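Local structure of ankyrin repeat and SOCS box protein 11 (Homo sapiens, 4UUC) at residues A96-V110 with N124-P138. The protein serves as the substrate-recognition component of a cullin-5-RING E3 ubiquitin ligase, and this chain is its ankyrin repeat domain. Numbering follows the deposited sequence.
Sequences AQLEVHLASPIHEAV and NNVNIDHEVPQLGTP
Q97 reaches across to V126, N127 and H130 and illustrates how one ankyrin loop can be tied to the next through backbone-directed side chains. With CG anti to the backbone N (chi1 -176°) and the chain extended beyond it, the residue runs straight over the neighbouring loop. Its CB lies 4.1 Å from V126 CG2, CG passes near the imidazole of H130, and CD brings the amide over that ring, the planes 22° apart in a stack. NE2 sits above the ring centre, 3.6 Å from H130 CG, and donates to a water that also accepts from N127 ND2. OE1 takes the nearly straight bond from N127 N (3.0 Å, 172°), the donor tilted modestly from the carbonyl plane, and accepts another from a second water. An alanine here is likely to leave N127 N without this acceptor and one face of H130 without its amide cover.

The histidine of the TPLH-like helix start, SPIH in this repeat, supplies the second tie. H107 ND1 pairs with S104 OG (2.6 Å), the N-cap residue of helix 105-111, and that bond probably helps to fix the rotation of the ring. H107 NE2 then points at two carbonyls, H130 O and G136 O, both at 2.9 Å but weakly bonded because neither is well aligned. V132 CG2 packs over one face in a CH-pi contact, P138 CG lies over the opposite one, and the imidazoles of H107 and H130 form an offset edge-to-face pair. Deeper in, I106 meets V126 and P138, and V110 meets P138, while helices 115-123 and 138-144 complete the apolar surroundings. The chemistry thus divides the labour: apolar groups pack on the helix side of the contact, one imidazole N-H is shared weakly between two carbonyls, and one amide gives its oxygen to N127 N and lays its nitrogen on H130.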
ATOM      1  N   ALA A  96      10.973  -3.918   5.091  1.00 24.06           N
ATOM      2  CA  ALA A  96       9.816  -3.038   4.919  1.00 24.95           C
ATOM      3  C   ALA A  96       9.726  -2.430   3.517  1.00 27.46           C
ATOM      4  O   ALA A  96       8.635  -2.317   2.959  1.00 25.17           O
ATOM      5  CB  ALA A  96       9.849  -1.930   5.962  1.00 28.46           C
ATOM      6  N   GLN A  97      10.868  -2.020   2.967  1.00 20.89           N
ATOM      7  CA  GLN A  97      10.934  -1.492   1.606  1.00 23.01           C
ATOM      8  C   GLN A  97      11.806  -2.416   0.762  1.00 25.05           C
ATOM      9  O   GLN A  97      12.933  -2.736   1.140  1.00 27.55           O
ATOM     10  CB  GLN A  97      11.484  -0.061   1.592  1.00 24.29           C
ATOM     11  CG  GLN A  97      11.484   0.586   0.205  1.00 23.51           C
ATOM     12  CD  GLN A  97      11.936   2.038   0.217  1.00 25.57           C
ATOM     13  OE1 GLN A  97      11.802   2.737   1.220  1.00 23.93           O
ATOM     14  NE2 GLN A  97      12.479   2.497  -0.906  1.00 27.51           N
ATOM     15  N   LEU A  98      11.271  -2.846  -0.377  1.00 26.74           N
ATOM     16  CA  LEU A  98      11.887  -3.902  -1.175  1.00 26.41           C
ATOM     17  C   LEU A  98      12.499  -3.385  -2.477  1.00 29.98           C
ATOM     18  O   LEU A  98      12.208  -2.274  -2.916  1.00 29.02           O
ATOM     19  CB  LEU A  98      10.846  -4.978  -1.491  1.00 27.04           C
ATOM     20  CG  LEU A  98      10.143  -5.608  -0.285  1.00 25.10           C
ATOM     21  CD1 LEU A  98       9.037  -6.551  -0.742  1.00 29.33           C
ATOM     22  CD2 LEU A  98      11.132  -6.341   0.608  1.00 28.77           C
ATOM     23  N   GLU A  99      13.339  -4.216  -3.094  1.00 27.83           N
ATOM     24  CA  GLU A  99      13.947  -3.888  -4.380  1.00 31.71           C
ATOM     25  C   GLU A  99      12.883  -3.750  -5.470  1.00 40.76           C
ATOM     26  O   GLU A  99      11.751  -4.212  -5.311  1.00 28.17           O
ATOM     27  CB  GLU A  99      14.981  -4.950  -4.774  1.00 30.55           C
ATOM     28  CG  GLU A  99      14.439  -6.372  -4.835  1.00 38.38           C
ATOM     29  N   VAL A 100      13.268  -3.130  -6.582  1.00 31.62           N
ATOM     30  CA  VAL A 100      12.312  -2.643  -7.578  1.00 39.79           C
ATOM     31  C   VAL A 100      11.425  -3.725  -8.202  1.00 38.56           C
ATOM     32  O   VAL A 100      10.277  -3.455  -8.553  1.00 49.85           O
ATOM     33  CB  VAL A 100      13.049  -1.902  -8.723  1.00 49.65           C
ATOM     34  CG1 VAL A 100      13.961  -2.855  -9.488  1.00 40.46           C
ATOM     35  CG2 VAL A 100      12.052  -1.224  -9.665  1.00 38.39           C
ATOM     36  N   HIS A 101      11.946  -4.938  -8.351  1.00 29.99           N
ATOM     37  CA  HIS A 101      11.190  -6.000  -9.012  1.00 31.20           C
ATOM     38  C   HIS A 101      10.263  -6.761  -8.057  1.00 26.18           C
ATOM     39  O   HIS A 101       9.632  -7.742  -8.451  1.00 26.76           O
ATOM     40  CB  HIS A 101      12.149  -6.974  -9.697  1.00 41.66           C
ATOM     41  CG  HIS A 101      12.934  -6.354 -10.811  1.00 54.51           C
ATOM     42  ND1 HIS A 101      14.275  -6.603 -11.010  1.00 66.62           N
ATOM     43  CD2 HIS A 101      12.562  -5.492 -11.788  1.00 48.39           C
ATOM     44  CE1 HIS A 101      14.697  -5.920 -12.060  1.00 59.37           C
ATOM     45  NE2 HIS A 101      13.677  -5.239 -12.551  1.00 61.37           N
ATOM     46  N   LEU A 102      10.174  -6.299  -6.814  1.00 21.64           N
ATOM     47  CA  LEU A 102       9.261  -6.887  -5.835  1.00 20.58           C
ATOM     48  C   LEU A 102       8.081  -5.955  -5.583  1.00 27.67           C
ATOM     49  O   LEU A 102       8.224  -4.734  -5.646  1.00 22.97           O
ATOM     50  CB  LEU A 102       9.994  -7.177  -4.525  1.00 19.18           C
ATOM     51  CG  LEU A 102      11.180  -8.139  -4.645  1.00 23.99           C
ATOM     52  CD1 LEU A 102      11.790  -8.396  -3.276  1.00 25.96           C
ATOM     53  CD2 LEU A 102      10.767  -9.446  -5.297  1.00 28.95           C
ATOM     54  N   ALA A 103       6.916  -6.534  -5.305  1.00 19.00           N
ATOM     55  CA  ALA A 103       5.705  -5.749  -5.085  1.00 22.17           C
ATOM     56  C   ALA A 103       5.838  -4.919  -3.808  1.00 18.41           C
ATOM     57  O   ALA A 103       6.289  -5.421  -2.784  1.00 19.97           O
ATOM     58  CB  ALA A 103       4.496  -6.657  -5.018  1.00 19.65           C
ATOM     59  N   SER A 104       5.455  -3.645  -3.883  1.00 19.31           N
ATOM     60  CA  SER A 104       5.639  -2.704  -2.779  1.00 16.73           C
ATOM     61  C   SER A 104       4.507  -2.794  -1.758  1.00 16.85           C
ATOM     62  O   SER A 104       3.354  -2.569  -2.107  1.00 15.59           O
ATOM     63  CB  SER A 104       5.725  -1.270  -3.308  1.00 16.15           C
ATOM     64  OG  SER A 104       5.798  -0.341  -2.242  1.00 18.72           O
ATOM     65  N   PRO A 105       4.836  -3.111  -0.493  1.00 17.67           N
ATOM     66  CA  PRO A 105       3.779  -3.205   0.521  1.00 14.38           C
ATOM     67  C   PRO A 105       3.045  -1.893   0.789  1.00 16.06           C
ATOM     68  O   PRO A 105       1.813  -1.910   0.864  1.00 15.48           O
ATOM     69  CB  PRO A 105       4.538  -3.662   1.772  1.00 17.86           C
ATOM     70  CG  PRO A 105       5.733  -4.382   1.243  1.00 19.09           C
ATOM     71  CD  PRO A 105       6.124  -3.623   0.014  1.00 21.77           C
ATOM     72  N   ILE A 106       3.762  -0.781   0.937  1.00 18.16           N
ATOM     73  CA  ILE A 106       3.099   0.460   1.330  1.00 17.36           C
ATOM     74  C   ILE A 106       2.138   0.955   0.241  1.00 16.99           C
ATOM     75  O   ILE A 106       1.068   1.476   0.555  1.00 16.89           O
ATOM     76  CB  ILE A 106       4.114   1.579   1.690  1.00 14.73           C
ATOM     77  CG1 ILE A 106       3.397   2.709   2.439  1.00 18.06           C
ATOM     78  CG2 ILE A 106       4.845   2.100   0.451  1.00 14.77           C
ATOM     79  CD1 ILE A 106       4.317   3.808   2.939  1.00 17.04           C
ATOM     80  N   HIS A 107       2.489   0.767  -1.030  1.00 14.32           N
ATOM     81  CA  HIS A 107       1.627   1.236  -2.114  1.00 16.59           C
ATOM     82  C   HIS A 107       0.322   0.447  -2.179  1.00 17.39           C
ATOM     83  O   HIS A 107      -0.734   1.012  -2.469  1.00 17.04           O
ATOM     84  CB  HIS A 107       2.363   1.169  -3.452  1.00 16.50           C
ATOM     85  CG  HIS A 107       3.493   2.144  -3.557  1.00 16.04           C
ATOM     86  ND1 HIS A 107       4.713   1.933  -2.953  1.00 16.82           N
ATOM     87  CD2 HIS A 107       3.577   3.352  -4.165  1.00 16.53           C
ATOM     88  CE1 HIS A 107       5.505   2.963  -3.195  1.00 17.43           C
ATOM     89  NE2 HIS A 107       4.841   3.836  -3.931  1.00 16.33           N
ATOM     90  N   GLU A 108       0.382  -0.848  -1.885  1.00 16.26           N
ATOM     91  CA  GLU A 108      -0.830  -1.660  -1.841  1.00 15.61           C
ATOM     92  C   GLU A 108      -1.679  -1.289  -0.627  1.00 13.51           C
ATOM     93  O   GLU A 108      -2.907  -1.196  -0.724  1.00 18.05           O
ATOM     94  CB  GLU A 108      -0.489  -3.148  -1.811  1.00 15.57           C
ATOM     95  CG  GLU A 108      -1.702  -4.065  -1.929  1.00 18.48           C
ATOM     96  CD  GLU A 108      -2.405  -3.958  -3.274  1.00 17.03           C
ATOM     97  OE1 GLU A 108      -1.761  -3.540  -4.260  1.00 22.89           O
ATOM     98  OE2 GLU A 108      -3.607  -4.296  -3.342  1.00 29.23           O
ATOM     99  N   ALA A 109      -1.030  -1.077   0.514  1.00 15.21           N
ATOM    100  CA  ALA A 109      -1.751  -0.670   1.721  1.00 16.12           C
ATOM    101  C   ALA A 109      -2.529   0.619   1.472  1.00 18.01           C
ATOM    102  O   ALA A 109      -3.712   0.715   1.818  1.00 15.74           O
ATOM    103  CB  ALA A 109      -0.794  -0.490   2.887  1.00 15.99           C
ATOM    104  N   VAL A 110      -1.865   1.605   0.874  1.00 14.63           N
ATOM    105  CA  VAL A 110      -2.502   2.894   0.604  1.00 16.76           C
ATOM    106  C   VAL A 110      -3.644   2.728  -0.392  1.00 16.82           C
ATOM    107  O   VAL A 110      -4.732   3.253  -0.174  1.00 18.93           O
ATOM    108  CB  VAL A 110      -1.492   3.928   0.066  1.00 21.24           C
ATOM    109  CG1 VAL A 110      -2.205   5.204  -0.387  1.00 14.92           C
ATOM    110  CG2 VAL A 110      -0.461   4.252   1.132  1.00 22.43           C
ATOM    111  N   ASN A 124       8.702   2.292  10.277  1.00 23.05           N
ATOM    112  CA  ASN A 124       9.820   1.380  10.071  1.00 26.82           C
ATOM    113  C   ASN A 124      10.701   1.829   8.906  1.00 29.83           C
ATOM    114  O   ASN A 124      11.367   1.020   8.259  1.00 29.27           O
ATOM    115  CB  ASN A 124       9.300  -0.044   9.857  1.00 28.47           C
ATOM    116  CG  ASN A 124       8.881  -0.703  11.162  1.00 25.28           C
ATOM    117  OD1 ASN A 124       9.624  -1.501  11.729  1.00 36.03           O
ATOM    118  ND2 ASN A 124       7.700  -0.349  11.655  1.00 24.00           N
ATOM    119  N   ASN A 125      10.675   3.136   8.654  1.00 24.45           N
ATOM    120  CA  ASN A 125      11.626   3.819   7.775  1.00 31.14           C
ATOM    121  C   ASN A 125      11.492   3.501   6.285  1.00 25.54           C
ATOM    122  O   ASN A 125      12.475   3.551   5.545  1.00 32.05           O
ATOM    123  CB  ASN A 125      13.058   3.522   8.237  1.00 33.20           C
ATOM    124  CG  ASN A 125      13.302   3.949   9.673  1.00 47.89           C
ATOM    125  OD1 ASN A 125      13.727   3.152  10.512  1.00 49.95           O
ATOM    126  ND2 ASN A 125      13.022   5.213   9.967  1.00 45.80           N
ATOM    127  N   VAL A 126      10.278   3.205   5.836  1.00 26.26           N
ATOM    128  CA  VAL A 126       9.998   3.208   4.405  1.00 19.73           C
ATOM    129  C   VAL A 126       9.968   4.667   3.940  1.00 20.56           C
ATOM    130  O   VAL A 126       9.383   5.518   4.607  1.00 20.44           O
ATOM    131  CB  VAL A 126       8.659   2.509   4.069  1.00 21.83           C
ATOM    132  CG1 VAL A 126       8.312   2.683   2.592  1.00 19.82           C
ATOM    133  CG2 VAL A 126       8.721   1.025   4.428  1.00 22.69           C
ATOM    134  N   ASN A 127      10.612   4.952   2.811  1.00 20.27           N
ATOM    135  CA  ASN A 127      10.641   6.303   2.252  1.00 24.78           C
ATOM    136  C   ASN A 127       9.232   6.810   1.950  1.00 21.35           C
ATOM    137  O   ASN A 127       8.525   6.251   1.114  1.00 21.14           O
ATOM    138  CB  ASN A 127      11.495   6.321   0.981  1.00 22.90           C
ATOM    139  CG  ASN A 127      11.537   7.688   0.309  1.00 27.70           C
ATOM    140  OD1 ASN A 127      11.175   8.701   0.901  1.00 24.73           O
ATOM    141  ND2 ASN A 127      11.997   7.716  -0.938  1.00 35.40           N
ATOM    142  N   ILE A 128       8.823   7.869   2.638  1.00 19.26           N
ATOM    143  CA  ILE A 128       7.476   8.399   2.471  1.00 17.09           C
ATOM    144  C   ILE A 128       7.233   8.866   1.031  1.00 19.31           C
ATOM    145  O   ILE A 128       6.089   8.897   0.571  1.00 21.33           O
ATOM    146  CB  ILE A 128       7.210   9.562   3.456  1.00 18.76           C
ATOM    147  CG1 ILE A 128       5.710   9.865   3.530  1.00 20.52           C
ATOM    148  CG2 ILE A 128       8.020  10.795   3.071  1.00 25.60           C
ATOM    149  CD1 ILE A 128       5.321  10.741   4.710  1.00 24.88           C
ATOM    150  N   ASP A 129       8.311   9.208   0.325  1.00 20.47           N
ATOM    151  CA  ASP A 129       8.225   9.659  -1.063  1.00 21.43           C
ATOM    152  C   ASP A 129       8.700   8.595  -2.052  1.00 20.26           C
ATOM    153  O   ASP A 129       9.168   8.925  -3.140  1.00 20.41           O
ATOM    154  CB  ASP A 129       9.051  10.936  -1.269  1.00 30.00           C
ATOM    155  CG  ASP A 129       8.547  12.106  -0.449  1.00 27.63           C
ATOM    156  OD1 ASP A 129       7.316  12.326  -0.399  1.00 25.54           O
ATOM    157  OD2 ASP A 129       9.387  12.810   0.149  1.00 27.39           O
ATOM    158  N   HIS A 130       8.584   7.324  -1.681  1.00 18.43           N
ATOM    159  CA  HIS A 130       9.047   6.241  -2.542  1.00 18.27           C
ATOM    160  C   HIS A 130       8.221   6.151  -3.822  1.00 22.36           C
ATOM    161  O   HIS A 130       7.073   5.713  -3.788  1.00 20.88           O
ATOM    162  CB  HIS A 130       8.992   4.901  -1.804  1.00 21.21           C
ATOM    163  CG  HIS A 130       9.510   3.749  -2.608  1.00 22.14           C
ATOM    164  ND1 HIS A 130       9.163   2.440  -2.345  1.00 20.01           N
ATOM    165  CD2 HIS A 130      10.354   3.709  -3.667  1.00 22.84           C
ATOM    166  CE1 HIS A 130       9.771   1.644  -3.208  1.00 23.86           C
ATOM    167  NE2 HIS A 130      10.499   2.389  -4.021  1.00 22.56           N
ATOM    168  N   GLU A 131       8.805   6.556  -4.949  1.00 17.61           N
ATOM    169  CA  GLU A 131       8.097   6.473  -6.225  1.00 14.57           C
ATOM    170  C   GLU A 131       8.388   5.157  -6.930  1.00 22.11           C
ATOM    171  O   GLU A 131       9.463   4.975  -7.494  1.00 24.37           O
ATOM    172  CB  GLU A 131       8.463   7.633  -7.155  1.00 18.25           C
ATOM    173  CG  GLU A 131       7.684   7.582  -8.483  1.00 22.36           C
ATOM    174  CD  GLU A 131       7.975   8.744  -9.422  1.00 22.11           C
ATOM    175  OE1 GLU A 131       8.687   9.688  -9.023  1.00 25.53           O
ATOM    176  OE2 GLU A 131       7.482   8.706 -10.570  1.00 21.22           O
ATOM    177  N   VAL A 132       7.422   4.247  -6.901  1.00 21.42           N
ATOM    178  CA  VAL A 132       7.504   3.024  -7.692  1.00 21.82           C
ATOM    179  C   VAL A 132       7.198   3.383  -9.143  1.00 19.82           C
ATOM    180  O   VAL A 132       6.188   4.032  -9.418  1.00 19.79           O
ATOM    181  CB  VAL A 132       6.530   1.943  -7.178  1.00 21.28           C
ATOM    182  CG1 VAL A 132       6.444   0.775  -8.155  1.00 30.50           C
ATOM    183  CG2 VAL A 132       6.975   1.457  -5.814  1.00 23.92           C
ATOM    184  N   PRO A 133       8.077   2.988 -10.079  1.00 21.28           N
ATOM    185  CA  PRO A 133       7.834   3.345 -11.482  1.00 22.76           C
ATOM    186  C   PRO A 133       6.432   2.977 -11.956  1.00 23.35           C
ATOM    187  O   PRO A 133       5.974   1.858 -11.727  1.00 26.59           O
ATOM    188  CB  PRO A 133       8.899   2.538 -12.235  1.00 23.46           C
ATOM    189  CG  PRO A 133      10.016   2.410 -11.259  1.00 31.18           C
ATOM    190  CD  PRO A 133       9.351   2.261  -9.914  1.00 27.07           C
ATOM    191  N   GLN A 134       5.759   3.950 -12.566  1.00 26.09           N
ATOM    192  CA  GLN A 134       4.416   3.799 -13.133  1.00 24.51           C
ATOM    193  C   GLN A 134       3.285   3.685 -12.094  1.00 23.82           C
ATOM    194  O   GLN A 134       2.114   3.803 -12.453  1.00 34.31           O
ATOM    195  CB  GLN A 134       4.380   2.595 -14.080  1.00 36.71           C
ATOM    196  CG  GLN A 134       5.461   2.648 -15.154  1.00 29.66           C
ATOM    197  CD  GLN A 134       5.427   3.949 -15.939  1.00 30.31           C
ATOM    198  OE1 GLN A 134       4.375   4.361 -16.427  1.00 35.38           O
ATOM    199  NE2 GLN A 134       6.571   4.614 -16.041  1.00 30.76           N
ATOM    200  N   LEU A 135       3.627   3.482 -10.822  1.00 19.59           N
ATOM    201  CA  LEU A 135       2.634   3.488  -9.743  1.00 23.45           C
ATOM    202  C   LEU A 135       2.578   4.841  -9.052  1.00 20.45           C
ATOM    203  O   LEU A 135       1.513   5.310  -8.646  1.00 22.90           O
ATOM    204  CB  LEU A 135       2.950   2.416  -8.698  1.00 27.97           C
ATOM    205  CG  LEU A 135       2.225   1.075  -8.770  1.00 34.51           C
ATOM    206  CD1 LEU A 135       2.664   0.207  -7.596  1.00 29.15           C
ATOM    207  CD2 LEU A 135       0.712   1.238  -8.772  1.00 40.50           C
ATOM    208  N   GLY A 136       3.746   5.450  -8.890  1.00 17.29           N
ATOM    209  CA  GLY A 136       3.849   6.735  -8.227  1.00 15.89           C
ATOM    210  C   GLY A 136       4.238   6.607  -6.771  1.00 14.45           C
ATOM    211  O   GLY A 136       4.609   5.534  -6.296  1.00 18.07           O
ATOM    212  N   THR A 137       4.164   7.731  -6.068  1.00 13.39           N
ATOM    213  CA  THR A 137       4.437   7.797  -4.645  1.00 15.98           C
ATOM    214  C   THR A 137       3.224   7.328  -3.845  1.00 17.12           C
ATOM    215  O   THR A 137       2.126   7.205  -4.393  1.00 15.83           O
ATOM    216  CB  THR A 137       4.761   9.226  -4.221  1.00 14.35           C
ATOM    217  OG1 THR A 137       3.649  10.055  -4.570  1.00 15.63           O
ATOM    218  CG2 THR A 137       6.024   9.741  -4.917  1.00 17.64           C
ATOM    219  N   PRO A 138       3.408   7.083  -2.538  1.00 16.51           N
ATOM    220  CA  PRO A 138       2.250   6.752  -1.706  1.00 14.03           C
ATOM    221  C   PRO A 138       1.162   7.829  -1.755  1.00 16.30           C
ATOM    222  O   PRO A 138      -0.023   7.496  -1.793  1.00 16.11           O
ATOM    223  CB  PRO A 138       2.855   6.629  -0.304  1.00 17.73           C
ATOM    224  CG  PRO A 138       4.271   6.212  -0.553  1.00 22.23           C
ATOM    225  CD  PRO A 138       4.676   6.942  -1.796  1.00 18.15           C
TER
HETATM  226  O   HOH W   1      13.547   5.234  -1.463  1.00 28.54           O
HETATM  227  O   HOH W   2      14.029   3.245   2.655  1.00 46.25           O
HETATM  228  O   HOH W   3       7.886   0.457  -0.717  1.00 22.37           O